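Local coordinates for protein polymerase X (Deinococcus radiodurans, PDB 2W9M) that probably extends DNA by adding deoxyribonucleotides as a family X polymerase, and also carries a zinc-binding domain of the polymerase and histidinol phosphatase type, at residues G455-R460 with L495-R500. Sequence-based numbering, arbitrary orientation.
Sequences GHATGR and LDLDWR. With ZN (zinc ion), chain E.
In the zinc-binding loop of the PHP domain, the carboxylate of Asp496 accepts from backbone amides of the type I turn from His456 to Gly459, just after the zinc ligand. A chi1 of 169°, which sets CG opposite the backbone N, carries the Asp496 carboxylate into the turn. Asp496 OD1 accepts from Thr458 N at 3.0 Å through the syn lone pair, and more weakly from Gly459 N at 3.2 Å, while the Thr458 side chain crosses that of Asp496 at about a right angle, its CB 3.4 Å from Asp496 OD1. One oxygen thus gathers two amides of the turn that begins at His456, whose NE2 binds zinc at 2.4 Å with Glu401 and His428. Arg460, bent at chi2 and chi3, runs past Asp496, CD 4.1 Å from its CB, to Asp498. Arg460 NH2 forms a salt bridge to Asp498 OD2 (3.2 Å), approaching from above the carboxylate plane, and Arg460 NH1 bonds to Arg494 O. Asp498 also caps helix 499-505, its OD1 accepting weakly from Arg500 N and pairing with Arg500 NH1 at 3.0 Å. Ala457 CB and Leu497 CD1 make a looser apolar contact. The contact joins the loop after strand 453-454 to the loop linking its parallel neighbour, strand 485-489, to helix 499-505.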
loop_
_atom_site.group_PDB
_atom_site.type_symbol
_atom_site.label_atom_id
_atom_site.label_comp_id
_atom_site.label_asym_id
_atom_site.label_seq_id
_atom_site.Cartn_x
_atom_site.Cartn_y
_atom_site.Cartn_z
ATOM N N GLY A 455 -2.511 -10.664 -7.958
ATOM C CA GLY A 455 -2.303 -9.760 -6.835
ATOM C C GLY A 455 -0.842 -9.378 -6.622
ATOM O O GLY A 455 0.050 -10.165 -6.934
ATOM N N HIS A 456 -0.608 -8.177 -6.089
ATOM C CA HIS A 456 0.738 -7.633 -5.838
ATOM C C HIS A 456 1.890 -8.493 -6.368
ATOM O O HIS A 456 2.554 -9.193 -5.604
ATOM C CB HIS A 456 0.929 -7.364 -4.343
ATOM C CG HIS A 456 0.406 -8.454 -3.468
ATOM N ND1 HIS A 456 1.067 -9.647 -3.290
ATOM C CD2 HIS A 456 -0.725 -8.537 -2.724
ATOM C CE1 HIS A 456 0.370 -10.420 -2.472
ATOM N NE2 HIS A 456 -0.721 -9.765 -2.117
ATOM N N ALA A 457 2.133 -8.411 -7.673
ATOM C CA ALA A 457 3.051 -9.320 -8.372
ATOM C C ALA A 457 4.335 -9.706 -7.629
ATOM O O ALA A 457 4.725 -10.876 -7.618
ATOM C CB ALA A 457 3.395 -8.762 -9.751
ATOM N N THR A 458 4.984 -8.728 -7.010
ATOM C CA THR A 458 6.353 -8.899 -6.529
ATOM C C THR A 458 6.492 -9.282 -5.054
ATOM O O THR A 458 7.534 -9.788 -4.633
ATOM C CB THR A 458 7.174 -7.629 -6.827
ATOM O OG1 THR A 458 7.663 -7.697 -8.175
ATOM C CG2 THR A 458 8.337 -7.494 -5.869
ATOM N N GLY A 459 5.443 -9.049 -4.273
ATOM C CA GLY A 459 5.462 -9.390 -2.862
ATOM C C GLY A 459 6.268 -8.416 -2.019
ATOM O O GLY A 459 6.441 -8.613 -0.816
ATOM N N ARG A 460 6.767 -7.364 -2.656
ATOM C CA ARG A 460 7.543 -6.337 -1.969
ATOM C C ARG A 460 6.745 -5.654 -0.854
ATOM O O ARG A 460 5.531 -5.494 -0.963
ATOM C CB ARG A 460 8.009 -5.291 -2.984
ATOM C CG ARG A 460 7.875 -3.870 -2.491
ATOM C CD ARG A 460 7.268 -2.966 -3.550
ATOM N NE ARG A 460 8.285 -2.249 -4.310
ATOM C CZ ARG A 460 8.047 -1.138 -4.999
ATOM N NH1 ARG A 460 6.826 -0.620 -5.020
ATOM N NH2 ARG A 460 9.030 -0.543 -5.659
ATOM N N LEU A 495 2.345 -0.680 -3.249
ATOM C CA LEU A 495 2.490 0.075 -4.492
ATOM C C LEU A 495 3.171 -0.801 -5.540
ATOM O O LEU A 495 4.233 -0.472 -6.070
ATOM C CB LEU A 495 3.262 1.369 -4.244
ATOM C CG LEU A 495 2.617 2.229 -3.150
ATOM C CD1 LEU A 495 3.303 3.573 -3.022
ATOM C CD2 LEU A 495 1.144 2.414 -3.433
ATOM N N ASP A 496 2.523 -1.920 -5.835
ATOM C CA ASP A 496 3.117 -3.005 -6.597
ATOM C C ASP A 496 1.949 -3.713 -7.265
ATOM O O ASP A 496 1.009 -4.096 -6.573
ATOM C CB ASP A 496 3.832 -3.936 -5.614
ATOM C CG ASP A 496 4.261 -5.249 -6.237
ATOM O OD1 ASP A 496 4.400 -6.235 -5.479
ATOM O OD2 ASP A 496 4.469 -5.300 -7.469
ATOM N N LEU A 497 1.967 -3.901 -8.585
ATOM C CA LEU A 497 3.076 -3.626 -9.510
ATOM C C LEU A 497 3.682 -2.217 -9.490
ATOM O O LEU A 497 2.963 -1.218 -9.468
ATOM C CB LEU A 497 2.591 -3.926 -10.930
ATOM C CG LEU A 497 3.606 -3.966 -12.068
ATOM C CD1 LEU A 497 4.525 -5.175 -11.913
ATOM C CD2 LEU A 497 2.881 -3.998 -13.414
ATOM N N ASP A 498 5.011 -2.152 -9.515
ATOM C CA ASP A 498 5.723 -0.876 -9.543
ATOM C C ASP A 498 5.315 -0.065 -10.769
ATOM O O ASP A 498 5.094 -0.631 -11.840
ATOM C CB ASP A 498 7.235 -1.112 -9.555
ATOM C CG ASP A 498 8.025 0.155 -9.284
ATOM O OD1 ASP A 498 8.873 0.508 -10.126
ATOM O OD2 ASP A 498 7.795 0.803 -8.237
ATOM N N TRP A 499 5.216 1.254 -10.618
ATOM C CA TRP A 499 4.776 2.102 -11.726
ATOM C C TRP A 499 5.772 2.074 -12.880
ATOM O O TRP A 499 5.406 2.320 -14.026
ATOM C CB TRP A 499 4.500 3.542 -11.276
ATOM C CG TRP A 499 5.720 4.309 -10.857
ATOM C CD1 TRP A 499 6.186 4.469 -9.586
ATOM C CD2 TRP A 499 6.625 5.027 -11.709
ATOM N NE1 TRP A 499 7.328 5.234 -9.591
ATOM C CE2 TRP A 499 7.617 5.589 -10.880
ATOM C CE3 TRP A 499 6.695 5.241 -13.086
ATOM C CZ2 TRP A 499 8.664 6.357 -11.389
ATOM C CZ3 TRP A 499 7.734 6.004 -13.587
ATOM C CH2 TRP A 499 8.704 6.551 -12.739
ATOM N N ARG A 500 7.027 1.758 -12.575
ATOM C CA ARG A 500 8.049 1.670 -13.609
ATOM C C ARG A 500 7.778 0.512 -14.551
ATOM O O ARG A 500 7.958 0.637 -15.755
ATOM C CB ARG A 500 9.441 1.545 -12.990
ATOM C CG ARG A 500 9.945 2.841 -12.386
ATOM C CD ARG A 500 11.029 2.602 -11.354
ATOM N NE ARG A 500 11.244 3.791 -10.537
ATOM C CZ ARG A 500 10.541 4.082 -9.448
ATOM N NH1 ARG A 500 9.578 3.266 -9.040
ATOM N NH2 ARG A 500 10.800 5.189 -8.765
HETATM ZN ZN ZN E . -2.454 -10.421 -0.537
#